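Local coordinates for colicin-B (Escherichia coli, PDB 1RH1), which kills Escherichia coli and close relatives by forming channels that depolarise the cytoplasmic membrane and dissipate cellular energy, at residues A[145-150]-A[267-272]; A[225-230]-A[281-286]. One frame throughout, in Å; residues are numbered along the deposited sequence.

Contact 1. Residues A[145-150]-A[267-272]; sequences QQLEQV and DVIVRF
Leu-147 and Val-150, on the short helical turn that follows strand 139-146, pack against Ile-269 of strand 266-271. Leu-147 supplies its CD1 branch: this methyl lies 3.8 Å from Ile-269 CD1 and is nearly as close to Ile-269 CG2, at 3.9 Å, so it meets both branches of the isoleucine. The two side chains cross at about a right angle. In Leu-147 the CG stands anti to the backbone N (chi1 -174°), and this carries the branched end closer to Ile-269 than the initial direction of the side chain would suggest. Val-150 adds a looser touch, with CG2 4.4 Å from Ile-269 CD1. All three side chains are buried, and no hydrogen bond joins the segments: this is plain apolar packing of a helical turn on the mixed sheet of the N-terminal part. Strand 281-286 pairs antiparallel with both 139-146 and 266-271, so the turn reaches across this intervening strand to its second neighbour; Tyr-282 packs on Val-150, and Pro-280 borders Leu-147. A backbone bond from Val-150 N to Leu-147 O, 3.1 Å long, ties the turn. Gln-149 OE1 accepts two donors of Gln-146. The backbone N donates from 3.1 Å, while NE2, at a similar distance, makes a nearly straight N-H...O bond of 169° but sits above the carbonyl plane, 72° out of it.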
loop_
_atom_site.group_PDB
_atom_site.type_symbol
_atom_site.label_atom_id
_atom_site.label_comp_id
_atom_site.label_asym_id
_atom_site.label_seq_id
_atom_site.Cartn_x
_atom_site.Cartn_y
_atom_site.Cartn_z
ATOM N N GLN A 145 -20.815 -13.829 -9.166
ATOM C CA GLN A 145 -20.866 -14.483 -7.864
ATOM C C GLN A 145 -22.066 -14.041 -7.033
ATOM O O GLN A 145 -22.375 -12.850 -6.954
ATOM C CB GLN A 145 -19.666 -14.169 -7.016
ATOM C CG GLN A 145 -18.317 -14.712 -7.376
ATOM C CD GLN A 145 -18.111 -16.146 -6.963
ATOM O OE1 GLN A 145 -18.595 -17.057 -7.618
ATOM N NE2 GLN A 145 -17.372 -16.373 -5.884
ATOM N N GLN A 146 -22.751 -14.975 -6.368
ATOM C CA GLN A 146 -23.801 -14.640 -5.410
ATOM C C GLN A 146 -23.264 -13.766 -4.259
ATOM O O GLN A 146 -22.081 -13.898 -3.925
ATOM C CB GLN A 146 -24.369 -15.925 -4.857
ATOM C CG GLN A 146 -25.176 -16.718 -5.864
ATOM C CD GLN A 146 -25.377 -18.161 -5.426
ATOM O OE1 GLN A 146 -26.490 -18.684 -5.327
ATOM N NE2 GLN A 146 -24.257 -18.843 -5.176
ATOM N N LEU A 147 -24.080 -12.889 -3.628
ATOM C CA LEU A 147 -23.593 -11.949 -2.619
ATOM C C LEU A 147 -22.755 -12.569 -1.516
ATOM O O LEU A 147 -21.623 -12.164 -1.228
ATOM C CB LEU A 147 -24.728 -11.219 -1.924
ATOM C CG LEU A 147 -24.259 -10.127 -0.955
ATOM C CD1 LEU A 147 -23.834 -8.916 -1.742
ATOM C CD2 LEU A 147 -25.356 -9.736 -0.008
ATOM N N GLU A 148 -23.352 -13.616 -0.954
ATOM C CA GLU A 148 -22.748 -14.348 0.125
ATOM C C GLU A 148 -21.444 -14.993 -0.245
ATOM O O GLU A 148 -20.639 -15.096 0.663
ATOM C CB GLU A 148 -23.705 -15.415 0.655
ATOM C CG GLU A 148 -24.487 -16.295 -0.323
ATOM C CD GLU A 148 -25.786 -15.723 -0.924
ATOM O OE1 GLU A 148 -26.374 -16.403 -1.777
ATOM O OE2 GLU A 148 -26.227 -14.624 -0.546
ATOM N N GLN A 149 -21.152 -15.389 -1.490
ATOM C CA GLN A 149 -19.845 -15.952 -1.814
ATOM C C GLN A 149 -18.715 -14.938 -1.772
ATOM O O GLN A 149 -17.563 -15.362 -1.681
ATOM C CB GLN A 149 -19.800 -16.560 -3.198
ATOM C CG GLN A 149 -20.672 -17.774 -3.412
ATOM C CD GLN A 149 -20.710 -18.237 -4.869
ATOM O OE1 GLN A 149 -21.412 -17.699 -5.733
ATOM N NE2 GLN A 149 -19.941 -19.290 -5.148
ATOM N N VAL A 150 -18.962 -13.616 -1.846
ATOM C CA VAL A 150 -17.873 -12.631 -1.783
ATOM C C VAL A 150 -17.901 -11.796 -0.527
ATOM O O VAL A 150 -16.940 -11.069 -0.278
ATOM C CB VAL A 150 -17.879 -11.630 -2.960
ATOM C CG1 VAL A 150 -17.868 -12.445 -4.210
ATOM C CG2 VAL A 150 -19.091 -10.733 -2.998
ATOM N N ASP A 267 -15.431 -4.290 -10.949
ATOM C CA ASP A 267 -16.296 -5.252 -10.254
ATOM C C ASP A 267 -17.206 -4.485 -9.309
ATOM O O ASP A 267 -16.784 -3.530 -8.649
ATOM C CB ASP A 267 -15.512 -6.283 -9.424
ATOM C CG ASP A 267 -14.478 -5.813 -8.395
ATOM O OD1 ASP A 267 -14.022 -6.644 -7.605
ATOM O OD2 ASP A 267 -14.112 -4.634 -8.393
ATOM N N VAL A 268 -18.494 -4.815 -9.295
ATOM C CA VAL A 268 -19.439 -4.093 -8.451
ATOM C C VAL A 268 -20.455 -5.053 -7.869
ATOM O O VAL A 268 -20.513 -6.213 -8.263
ATOM C CB VAL A 268 -20.222 -2.999 -9.235
ATOM C CG1 VAL A 268 -19.296 -1.964 -9.834
ATOM C CG2 VAL A 268 -20.987 -3.638 -10.367
ATOM N N ILE A 269 -21.273 -4.593 -6.932
ATOM C CA ILE A 269 -22.341 -5.436 -6.446
ATOM C C ILE A 269 -23.588 -4.726 -6.896
ATOM O O ILE A 269 -23.917 -3.611 -6.495
ATOM C CB ILE A 269 -22.262 -5.573 -4.911
ATOM C CG1 ILE A 269 -21.184 -6.583 -4.570
ATOM C CG2 ILE A 269 -23.574 -6.059 -4.332
ATOM C CD1 ILE A 269 -21.020 -6.791 -3.071
ATOM N N VAL A 270 -24.234 -5.408 -7.832
ATOM C CA VAL A 270 -25.459 -4.915 -8.427
ATOM C C VAL A 270 -26.573 -5.311 -7.486
ATOM O O VAL A 270 -26.782 -6.491 -7.201
ATOM C CB VAL A 270 -25.681 -5.552 -9.799
ATOM C CG1 VAL A 270 -26.972 -5.008 -10.347
ATOM C CG2 VAL A 270 -24.570 -5.214 -10.770
ATOM N N ARG A 271 -27.250 -4.265 -7.018
ATOM C CA ARG A 271 -28.405 -4.350 -6.121
ATOM C C ARG A 271 -29.722 -4.146 -6.891
ATOM O O ARG A 271 -29.943 -3.094 -7.496
ATOM C CB ARG A 271 -28.177 -3.289 -5.060
ATOM C CG ARG A 271 -29.296 -3.043 -4.079
ATOM C CD ARG A 271 -28.908 -1.910 -3.165
ATOM N NE ARG A 271 -29.365 -2.276 -1.849
ATOM C CZ ARG A 271 -29.553 -1.385 -0.880
ATOM N NH1 ARG A 271 -29.324 -0.081 -1.086
ATOM N NH2 ARG A 271 -29.971 -1.818 0.320
ATOM N N PHE A 272 -30.644 -5.105 -6.905
ATOM C CA PHE A 272 -31.866 -4.965 -7.681
ATOM C C PHE A 272 -32.977 -4.136 -7.018
ATOM O O PHE A 272 -32.807 -3.744 -5.862
ATOM C CB PHE A 272 -32.312 -6.374 -8.014
ATOM C CG PHE A 272 -31.377 -6.972 -9.048
ATOM C CD1 PHE A 272 -31.640 -6.790 -10.405
ATOM C CD2 PHE A 272 -30.244 -7.689 -8.651
ATOM C CE1 PHE A 272 -30.771 -7.323 -11.354
ATOM C CE2 PHE A 272 -29.378 -8.221 -9.608
ATOM C CZ PHE A 272 -29.639 -8.040 -10.961
#

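Contact 2. Residues A[225-230]-A[281-286]; sequences LVLSVG and LYISAV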
loop_
_atom_site.group_PDB
_atom_site.type_symbol
_atom_site.label_atom_id
_atom_site.label_comp_id
_atom_site.label_asym_id
_atom_site.label_seq_id
_atom_site.Cartn_x
_atom_site.Cartn_y
_atom_site.Cartn_z
ATOM N N LEU A 225 -25.170 -2.464 -18.499
ATOM C CA LEU A 225 -25.452 -3.839 -18.890
ATOM C C LEU A 225 -26.903 -4.160 -18.569
ATOM O O LEU A 225 -27.437 -3.693 -17.560
ATOM C CB LEU A 225 -24.506 -4.759 -18.146
ATOM C CG LEU A 225 -24.618 -6.250 -18.363
ATOM C CD1 LEU A 225 -24.401 -6.647 -19.802
ATOM C CD2 LEU A 225 -23.566 -6.885 -17.502
ATOM N N VAL A 226 -27.588 -4.873 -19.459
ATOM C CA VAL A 226 -28.970 -5.226 -19.210
ATOM C C VAL A 226 -28.911 -6.610 -18.620
ATOM O O VAL A 226 -28.271 -7.495 -19.185
ATOM C CB VAL A 226 -29.766 -5.201 -20.532
ATOM C CG1 VAL A 226 -31.051 -5.990 -20.439
ATOM C CG2 VAL A 226 -30.210 -3.790 -20.810
ATOM N N LEU A 227 -29.564 -6.791 -17.470
ATOM C CA LEU A 227 -29.600 -8.093 -16.812
ATOM C C LEU A 227 -31.010 -8.665 -16.854
ATOM O O LEU A 227 -31.964 -8.088 -16.344
ATOM C CB LEU A 227 -29.121 -7.918 -15.381
ATOM C CG LEU A 227 -27.710 -7.385 -15.253
ATOM C CD1 LEU A 227 -27.575 -6.501 -14.038
ATOM C CD2 LEU A 227 -26.771 -8.565 -15.257
ATOM N N SER A 228 -31.156 -9.793 -17.532
ATOM C CA SER A 228 -32.421 -10.471 -17.639
ATOM C C SER A 228 -32.451 -11.560 -16.571
ATOM O O SER A 228 -31.919 -12.669 -16.710
ATOM C CB SER A 228 -32.533 -11.037 -19.039
ATOM O OG SER A 228 -33.751 -11.745 -19.220
ATOM N N VAL A 229 -33.096 -11.189 -15.459
ATOM C CA VAL A 229 -33.175 -12.043 -14.281
ATOM C C VAL A 229 -34.400 -12.921 -14.206
ATOM O O VAL A 229 -34.592 -13.630 -13.217
ATOM C CB VAL A 229 -33.143 -11.230 -12.977
ATOM C CG1 VAL A 229 -31.924 -10.311 -13.000
ATOM C CG2 VAL A 229 -34.461 -10.497 -12.785
ATOM N N GLY A 230 -35.226 -12.848 -15.251
ATOM C CA GLY A 230 -36.490 -13.571 -15.329
ATOM C C GLY A 230 -36.415 -15.070 -15.140
ATOM O O GLY A 230 -36.953 -15.605 -14.181
ATOM N N LEU A 281 -26.200 -9.250 -6.897
ATOM C CA LEU A 281 -25.213 -9.963 -7.674
ATOM C C LEU A 281 -23.886 -9.214 -7.734
ATOM O O LEU A 281 -23.841 -7.988 -7.870
ATOM C CB LEU A 281 -25.782 -10.154 -9.041
ATOM C CG LEU A 281 -25.056 -11.106 -9.953
ATOM C CD1 LEU A 281 -25.186 -12.530 -9.416
ATOM C CD2 LEU A 281 -25.626 -10.962 -11.366
ATOM N N TYR A 282 -22.805 -9.977 -7.542
ATOM C CA TYR A 282 -21.463 -9.455 -7.667
ATOM C C TYR A 282 -21.089 -9.803 -9.079
ATOM O O TYR A 282 -21.251 -10.936 -9.515
ATOM C CB TYR A 282 -20.482 -10.133 -6.726
ATOM C CG TYR A 282 -18.986 -9.830 -6.941
ATOM C CD1 TYR A 282 -18.198 -10.707 -7.683
ATOM C CD2 TYR A 282 -18.395 -8.687 -6.401
ATOM C CE1 TYR A 282 -16.847 -10.453 -7.890
ATOM C CE2 TYR A 282 -17.037 -8.420 -6.602
ATOM C CZ TYR A 282 -16.283 -9.309 -7.349
ATOM O OH TYR A 282 -14.956 -9.044 -7.590
ATOM N N ILE A 283 -20.553 -8.818 -9.782
ATOM C CA ILE A 283 -20.154 -9.038 -11.143
ATOM C C ILE A 283 -18.841 -8.363 -11.462
ATOM O O ILE A 283 -18.546 -7.255 -11.031
ATOM C CB ILE A 283 -21.384 -8.578 -11.969
ATOM C CG1 ILE A 283 -21.121 -8.814 -13.424
ATOM C CG2 ILE A 283 -21.712 -7.133 -11.712
ATOM C CD1 ILE A 283 -22.480 -8.818 -14.151
ATOM N N SER A 284 -18.009 -9.129 -12.155
ATOM C CA SER A 284 -16.676 -8.690 -12.544
ATOM C C SER A 284 -16.505 -8.570 -14.050
ATOM O O SER A 284 -16.772 -9.527 -14.777
ATOM C CB SER A 284 -15.639 -9.658 -12.037
ATOM O OG SER A 284 -14.370 -9.055 -12.253
ATOM N N ALA A 285 -16.011 -7.425 -14.536
ATOM C CA ALA A 285 -15.902 -7.178 -15.965
ATOM C C ALA A 285 -14.510 -6.752 -16.404
ATOM O O ALA A 285 -14.121 -5.585 -16.291
ATOM C CB ALA A 285 -16.889 -6.093 -16.360
ATOM N N VAL A 286 -13.789 -7.715 -16.976
ATOM C CA VAL A 286 -12.402 -7.553 -17.396
ATOM C C VAL A 286 -12.167 -7.366 -18.888
ATOM O O VAL A 286 -12.852 -7.916 -19.732
ATOM C CB VAL A 286 -11.639 -8.790 -16.850
ATOM C CG1 VAL A 286 -10.211 -8.918 -17.353
ATOM C CG2 VAL A 286 -11.580 -8.623 -15.345
#
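Leu-225 and Leu-227 reach from strand 225-228 toward Ile-283 on strand 281-286, and the apolar contacts all converge on one methyl. Ile-283 CD1 lies 4.0 Å from Leu-225 CD2 and 4.4 Å from Leu-227 CD2. Ile-283 extends its CG1 branch anti to the backbone N (chi1 -177°), which takes CD1 out to the leucines; the side chains of Leu-225 and Ile-283 cross obliquely. Leu-281 also points to the other strand and loses a little surface, but comes no closer than 4.7 Å.

Polar interactions belong to other neighbours. Strand 225-228 bonds through its backbone to strands 87-90 and 213-216, whereas 281-286 pairs with 139-146 and 266-271. The nearest CA atoms, those of Leu-227 and Leu-281, are 10.3 Å apart, so the two strands face each other through their side chains. As both belong to one mixed sheet, this is consistent with its curling until distant strands pack together. Val-88, Met-142, Thr-144 and Val-218 flank the leucines and Ile-283. With only these methyl contacts and no hydrogen bond, cohesion between these strands probably comes from apolar burial and dispersion.

The centres of contacts 1 and 2 lie about 9 Å apart in the mixed sheet of the N-terminal part of the toxin. Their segments alternate along the chain: 145-150, 225-230, 267-272, 281-286. The last two are antiparallel neighbours, linked probably by hydrogen bonds from Val-270 N to Leu-281 O and between Asp-267 OD1 and Tyr-282 OH, both 2.6 Å. Side-chain directions alternate along these strands: Ile-269 and Tyr-282 leave one face, Val-270 and Ile-283 the other. Contact 1 thus packs on one face and contact 2 on the opposite face, so strand pair 266-271/281-286 has chain-distant segments, 145-150 and 225-230, packed on its two faces.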